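Local coordinates for UPF0045 protein MJ1052 (Methanocaldococcus jannaschii, PDB 2EPI), which is of unknown function but may bind thiamine or a related small molecule, at residues E50-H64 with S76-I90. Sequence-based numbering, arbitrary orientation.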
loop_
_atom_site.group_PDB
_atom_site.type_symbol
_atom_site.label_atom_id
_atom_site.label_comp_id
_atom_site.label_asym_id
_atom_site.label_seq_id
_atom_site.Cartn_x
_atom_site.Cartn_y
_atom_site.Cartn_z
ATOM N N GLU A 50 11.105 2.518 -13.345
ATOM C CA GLU A 50 12.202 1.571 -13.490
ATOM C C GLU A 50 13.490 2.382 -13.558
ATOM O O GLU A 50 13.598 3.321 -14.346
ATOM C CB GLU A 50 12.062 0.748 -14.773
ATOM C CG GLU A 50 13.248 -0.198 -15.000
ATOM C CD GLU A 50 13.299 -0.765 -16.411
ATOM O OE1 GLU A 50 12.300 -1.367 -16.852
ATOM O OE2 GLU A 50 14.346 -0.612 -17.079
ATOM N N GLY A 51 14.460 2.023 -12.726
ATOM C CA GLY A 51 15.720 2.744 -12.723
ATOM C C GLY A 51 16.484 2.554 -11.431
ATOM O O GLY A 51 16.151 1.682 -10.633
ATOM N N ASP A 52 17.510 3.378 -11.229
ATOM C CA ASP A 52 18.342 3.308 -10.034
ATOM C C ASP A 52 17.544 3.606 -8.765
ATOM O O ASP A 52 16.738 4.538 -8.733
ATOM C CB ASP A 52 19.504 4.295 -10.147
ATOM C CG ASP A 52 20.377 4.301 -8.911
ATOM O OD1 ASP A 52 21.111 3.309 -8.695
ATOM O OD2 ASP A 52 20.316 5.290 -8.146
ATOM N N LEU A 53 17.789 2.827 -7.715
ATOM C CA LEU A 53 17.069 3.001 -6.455
ATOM C C LEU A 53 17.197 4.401 -5.867
ATOM O O LEU A 53 16.209 4.977 -5.419
ATOM C CB LEU A 53 17.532 1.964 -5.426
ATOM C CG LEU A 53 16.887 2.032 -4.035
ATOM C CD1 LEU A 53 15.368 2.007 -4.148
ATOM C CD2 LEU A 53 17.372 0.856 -3.200
ATOM N N ASP A 54 18.405 4.954 -5.865
ATOM C CA ASP A 54 18.588 6.286 -5.313
ATOM C C ASP A 54 17.855 7.340 -6.136
ATOM O O ASP A 54 17.296 8.285 -5.581
ATOM C CB ASP A 54 20.077 6.634 -5.215
ATOM C CG ASP A 54 20.807 5.769 -4.210
ATOM O OD1 ASP A 54 20.216 5.468 -3.152
ATOM O OD2 ASP A 54 21.973 5.397 -4.471
ATOM N N GLU A 55 17.848 7.183 -7.455
ATOM C CA GLU A 55 17.156 8.147 -8.300
ATOM C C GLU A 55 15.652 8.086 -8.046
ATOM O O GLU A 55 14.975 9.115 -8.039
ATOM C CB GLU A 55 17.457 7.887 -9.777
ATOM C CG GLU A 55 18.908 8.176 -10.152
ATOM C CD GLU A 55 19.337 9.581 -9.757
ATOM O OE1 GLU A 55 18.739 10.551 -10.268
ATOM O OE2 GLU A 55 20.268 9.719 -8.933
ATOM N N ILE A 56 15.133 6.883 -7.830
ATOM C CA ILE A 56 13.705 6.723 -7.571
ATOM C C ILE A 56 13.343 7.344 -6.228
ATOM O O ILE A 56 12.288 7.962 -6.088
ATOM C CB ILE A 56 13.296 5.229 -7.608
ATOM C CG1 ILE A 56 13.245 4.761 -9.069
ATOM C CG2 ILE A 56 11.934 5.025 -6.931
ATOM C CD1 ILE A 56 12.928 3.292 -9.247
ATOM N N LEU A 57 14.223 7.189 -5.242
ATOM C CA LEU A 57 13.977 7.766 -3.922
ATOM C C LEU A 57 13.954 9.291 -4.012
ATOM O O LEU A 57 13.099 9.943 -3.411
ATOM C CB LEU A 57 15.054 7.305 -2.935
ATOM C CG LEU A 57 14.954 5.827 -2.554
ATOM C CD1 LEU A 57 16.219 5.387 -1.839
ATOM C CD2 LEU A 57 13.732 5.609 -1.681
ATOM N N LYS A 58 14.893 9.858 -4.767
ATOM C CA LYS A 58 14.956 11.307 -4.934
ATOM C C LYS A 58 13.727 11.791 -5.701
ATOM O O LYS A 58 13.148 12.824 -5.373
ATOM C CB LYS A 58 16.201 11.719 -5.725
ATOM C CG LYS A 58 17.541 11.364 -5.103
ATOM C CD LYS A 58 18.655 11.772 -6.064
ATOM C CE LYS A 58 20.009 11.239 -5.646
ATOM N NZ LYS A 58 21.029 11.543 -6.698
ATOM N N ALA A 59 13.351 11.048 -6.738
ATOM C CA ALA A 59 12.197 11.410 -7.554
ATOM C C ALA A 59 10.937 11.335 -6.709
ATOM O O ALA A 59 10.052 12.182 -6.819
ATOM C CB ALA A 59 12.080 10.472 -8.758
ATOM N N PHE A 60 10.864 10.316 -5.863
ATOM C CA PHE A 60 9.716 10.134 -4.989
ATOM C C PHE A 60 9.594 11.335 -4.059
ATOM O O PHE A 60 8.525 11.931 -3.930
ATOM C CB PHE A 60 9.886 8.857 -4.166
ATOM C CG PHE A 60 8.834 8.670 -3.110
ATOM C CD1 PHE A 60 7.500 8.486 -3.459
ATOM C CD2 PHE A 60 9.182 8.660 -1.762
ATOM C CE1 PHE A 60 6.525 8.290 -2.489
ATOM C CE2 PHE A 60 8.207 8.463 -0.778
ATOM C CZ PHE A 60 6.878 8.277 -1.146
ATOM N N LYS A 61 10.699 11.703 -3.418
ATOM C CA LYS A 61 10.669 12.837 -2.506
ATOM C C LYS A 61 10.252 14.120 -3.210
ATOM O O LYS A 61 9.441 14.890 -2.688
ATOM C CB LYS A 61 12.033 13.041 -1.851
ATOM C CG LYS A 61 12.034 14.146 -0.812
ATOM C CD LYS A 61 13.434 14.436 -0.303
ATOM C CE LYS A 61 13.419 15.576 0.702
ATOM N NZ LYS A 61 14.795 15.960 1.121
ATOM N N GLU A 62 10.796 14.362 -4.396
ATOM C CA GLU A 62 10.452 15.587 -5.103
ATOM C C GLU A 62 8.990 15.610 -5.529
ATOM O O GLU A 62 8.329 16.646 -5.430
ATOM C CB GLU A 62 11.369 15.797 -6.317
ATOM C CG GLU A 62 10.983 17.015 -7.153
ATOM C CD GLU A 62 12.022 17.401 -8.192
ATOM O OE1 GLU A 62 12.862 16.555 -8.557
ATOM O OE2 GLU A 62 11.983 18.561 -8.659
ATOM N N ALA A 63 8.481 14.471 -5.993
ATOM C CA ALA A 63 7.089 14.386 -6.431
ATOM C C ALA A 63 6.160 14.676 -5.260
ATOM O O ALA A 63 5.219 15.459 -5.374
ATOM C CB ALA A 63 6.802 13.000 -6.995
ATOM N N HIS A 64 6.429 14.026 -4.134
ATOM C CA HIS A 64 5.638 14.227 -2.925
ATOM C C HIS A 64 5.676 15.707 -2.531
ATOM O O HIS A 64 4.638 16.325 -2.292
ATOM C CB HIS A 64 6.216 13.370 -1.796
ATOM C CG HIS A 64 5.703 13.721 -0.433
ATOM N ND1 HIS A 64 4.463 13.327 0.024
ATOM C CD2 HIS A 64 6.267 14.428 0.573
ATOM C CE1 HIS A 64 4.288 13.774 1.255
ATOM N NE2 HIS A 64 5.368 14.445 1.612
ATOM N N SER A 76 1.782 9.998 0.444
ATOM C CA SER A 76 2.470 9.420 -0.713
ATOM C C SER A 76 2.977 8.012 -0.453
ATOM O O SER A 76 3.488 7.715 0.632
ATOM C CB SER A 76 3.631 10.328 -1.121
ATOM O OG SER A 76 3.149 11.609 -1.480
ATOM N N SER A 77 2.844 7.145 -1.455
ATOM C CA SER A 77 3.259 5.755 -1.317
ATOM C C SER A 77 4.320 5.354 -2.339
ATOM O O SER A 77 4.206 5.679 -3.523
ATOM C CB SER A 77 2.041 4.828 -1.476
ATOM O OG SER A 77 1.010 5.138 -0.541
ATOM N N LEU A 78 5.348 4.651 -1.866
ATOM C CA LEU A 78 6.426 4.158 -2.714
ATOM C C LEU A 78 6.589 2.667 -2.445
ATOM O O LEU A 78 6.704 2.246 -1.294
ATOM C CB LEU A 78 7.753 4.868 -2.394
ATOM C CG LEU A 78 9.027 4.280 -3.030
ATOM C CD1 LEU A 78 8.961 4.385 -4.554
ATOM C CD2 LEU A 78 10.254 5.027 -2.505
ATOM N N LYS A 79 6.564 1.863 -3.500
ATOM C CA LYS A 79 6.749 0.429 -3.332
ATOM C C LYS A 79 7.919 0.030 -4.212
ATOM O O LYS A 79 7.952 0.375 -5.388
ATOM C CB LYS A 79 5.494 -0.335 -3.748
ATOM C CG LYS A 79 5.620 -1.836 -3.551
ATOM C CD LYS A 79 4.319 -2.553 -3.870
ATOM C CE LYS A 79 3.225 -2.207 -2.875
ATOM N NZ LYS A 79 1.924 -2.819 -3.281
ATOM N N ILE A 80 8.882 -0.678 -3.630
ATOM C CA ILE A 80 10.063 -1.118 -4.362
ATOM C C ILE A 80 10.072 -2.629 -4.486
ATOM O O ILE A 80 9.791 -3.336 -3.522
ATOM C CB ILE A 80 11.368 -0.708 -3.635
ATOM C CG1 ILE A 80 11.428 0.812 -3.475
ATOM C CG2 ILE A 80 12.575 -1.217 -4.411
ATOM C CD1 ILE A 80 11.331 1.574 -4.764
ATOM N N ASP A 81 10.396 -3.114 -5.679
ATOM C CA ASP A 81 10.475 -4.550 -5.932
ATOM C C ASP A 81 11.872 -4.770 -6.497
ATOM O O ASP A 81 12.161 -4.365 -7.621
ATOM C CB ASP A 81 9.427 -4.973 -6.965
ATOM C CG ASP A 81 9.307 -6.485 -7.098
ATOM O OD1 ASP A 81 10.307 -7.194 -6.852
ATOM O OD2 ASP A 81 8.212 -6.966 -7.461
ATOM N N GLU A 82 12.741 -5.396 -5.711
ATOM C CA GLU A 82 14.110 -5.638 -6.149
ATOM C C GLU A 82 14.535 -7.086 -5.959
ATOM O O GLU A 82 14.268 -7.690 -4.922
ATOM C CB GLU A 82 15.078 -4.718 -5.390
ATOM C CG GLU A 82 16.557 -5.057 -5.596
ATOM C CD GLU A 82 17.491 -4.024 -4.995
ATOM O OE1 GLU A 82 17.123 -3.420 -3.965
ATOM O OE2 GLU A 82 18.599 -3.825 -5.543
ATOM N N ARG A 83 15.193 -7.638 -6.970
ATOM C CA ARG A 83 15.672 -9.011 -6.894
ATOM C C ARG A 83 17.102 -9.054 -7.417
ATOM O O ARG A 83 17.511 -8.199 -8.206
ATOM C CB ARG A 83 14.761 -9.949 -7.698
ATOM C CG ARG A 83 14.738 -9.704 -9.198
ATOM C CD ARG A 83 13.644 -10.530 -9.861
ATOM N NE ARG A 83 13.785 -11.962 -9.608
ATOM C CZ ARG A 83 12.897 -12.877 -9.987
ATOM N NH1 ARG A 83 11.800 -12.506 -10.636
ATOM N NH2 ARG A 83 13.101 -14.161 -9.720
ATOM N N LYS A 84 17.866 -10.044 -6.966
ATOM C CA LYS A 84 19.261 -10.172 -7.374
ATOM C C LYS A 84 19.509 -11.356 -8.307
ATOM O O LYS A 84 20.582 -11.468 -8.899
ATOM C CB LYS A 84 20.144 -10.309 -6.130
ATOM C CG LYS A 84 19.939 -11.620 -5.386
ATOM C CD LYS A 84 20.001 -11.441 -3.877
ATOM C CE LYS A 84 21.374 -11.023 -3.398
ATOM N NZ LYS A 84 21.407 -10.970 -1.912
ATOM N N ASP A 85 18.516 -12.231 -8.445
ATOM C CA ASP A 85 18.654 -13.409 -9.296
ATOM C C ASP A 85 18.255 -13.157 -10.746
ATOM O O ASP A 85 18.565 -13.959 -11.626
ATOM C CB ASP A 85 17.823 -14.564 -8.732
ATOM C CG ASP A 85 16.331 -14.292 -8.791
ATOM O OD1 ASP A 85 15.892 -13.255 -8.249
ATOM O OD2 ASP A 85 15.600 -15.116 -9.380
ATOM N N LYS A 86 17.560 -12.053 -10.993
ATOM C CA LYS A 86 17.126 -11.716 -12.344
ATOM C C LYS A 86 17.117 -10.210 -12.572
ATOM O O LYS A 86 17.216 -9.423 -11.630
ATOM C CB LYS A 86 15.727 -12.277 -12.617
ATOM C CG LYS A 86 15.637 -13.793 -12.574
ATOM C CD LYS A 86 14.215 -14.263 -12.831
ATOM C CE LYS A 86 14.101 -15.774 -12.729
ATOM N NZ LYS A 86 12.695 -16.231 -12.907
ATOM N N GLU A 87 16.995 -9.822 -13.835
ATOM C CA GLU A 87 16.971 -8.420 -14.225
ATOM C C GLU A 87 15.743 -7.728 -13.641
ATOM O O GLU A 87 14.652 -8.294 -13.627
ATOM C CB GLU A 87 16.963 -8.323 -15.750
ATOM C CG GLU A 87 17.155 -6.930 -16.303
ATOM C CD GLU A 87 17.451 -6.947 -17.793
ATOM O OE1 GLU A 87 16.608 -7.456 -18.564
ATOM O OE2 GLU A 87 18.530 -6.457 -18.191
ATOM N N ASN A 88 15.929 -6.503 -13.158
ATOM C CA ASN A 88 14.844 -5.725 -12.557
ATOM C C ASN A 88 14.257 -4.730 -13.552
ATOM O O ASN A 88 14.486 -3.529 -13.439
ATOM C CB ASN A 88 15.366 -4.964 -11.332
ATOM C CG ASN A 88 15.761 -5.889 -10.195
ATOM O OD1 ASN A 88 14.906 -6.478 -9.533
ATOM N ND2 ASN A 88 17.065 -6.030 -9.969
ATOM N N THR A 89 13.497 -5.223 -14.524
ATOM C CA THR A 89 12.899 -4.336 -15.516
ATOM C C THR A 89 11.403 -4.564 -15.657
ATOM O O THR A 89 10.889 -5.635 -15.333
ATOM C CB THR A 89 13.529 -4.532 -16.909
ATOM O OG1 THR A 89 13.251 -5.859 -17.374
ATOM C CG2 THR A 89 15.032 -4.327 -16.846
ATOM N N ILE A 90 10.715 -3.540 -16.145
ATOM C CA ILE A 90 9.278 -3.603 -16.364
ATOM C C ILE A 90 9.026 -4.641 -17.453
ATOM O O ILE A 90 8.074 -5.417 -17.386
ATOM C CB ILE A 90 8.747 -2.230 -16.823
ATOM C CG1 ILE A 90 8.892 -1.215 -15.681
ATOM C CG2 ILE A 90 7.295 -2.346 -17.275
ATOM C CD1 ILE A 90 8.481 0.198 -16.062
#
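Helix 53-64 runs nearly antiparallel over strand 76-83, the axes 9.5 Å apart at 167°, so Phe60 meets Leu78 and His64 meets Ser76. The Phe60 ring, with CG swung away from the backbone N (chi1 173°), lies flat on Leu78 in a CH-pi contact: Leu78 CB sits over the ring centre, 3.6 Å from the centroid. Leu78 then forks; the Leu57 side chain crosses it at about a right angle, the CD2 atoms 3.6 Å apart, and Leu78 CD1 reaches Ile56 CG2. Ile80 CD1 continues the apolar row between Ile56 and Leu53. Further along the helix, His64 ND1 meets Ser76 OG at the ring edge in a 2.6 Å hydrogen bond; Glu82 OE1 is hydrogen-bonded to His64 NE2 of the second subunit. Just before the helix, extended Glu50 accepts from Ile90 N through OE1 (2.8 Å), on its anti side and 34° out of the carboxylate plane, while OE2 pairs with Lys39. An alanine in place of Glu50 would probably leave Ile90 N and the Lys39 charge without these mates, weakening the tie to helix 90-96. Helix 53-68 thus covers one face of the antiparallel 2-3-1-4 sheet, the ferredoxin-like arrangement, whose edge strand 73-83 pairs antiparallel with the second subunit's strand.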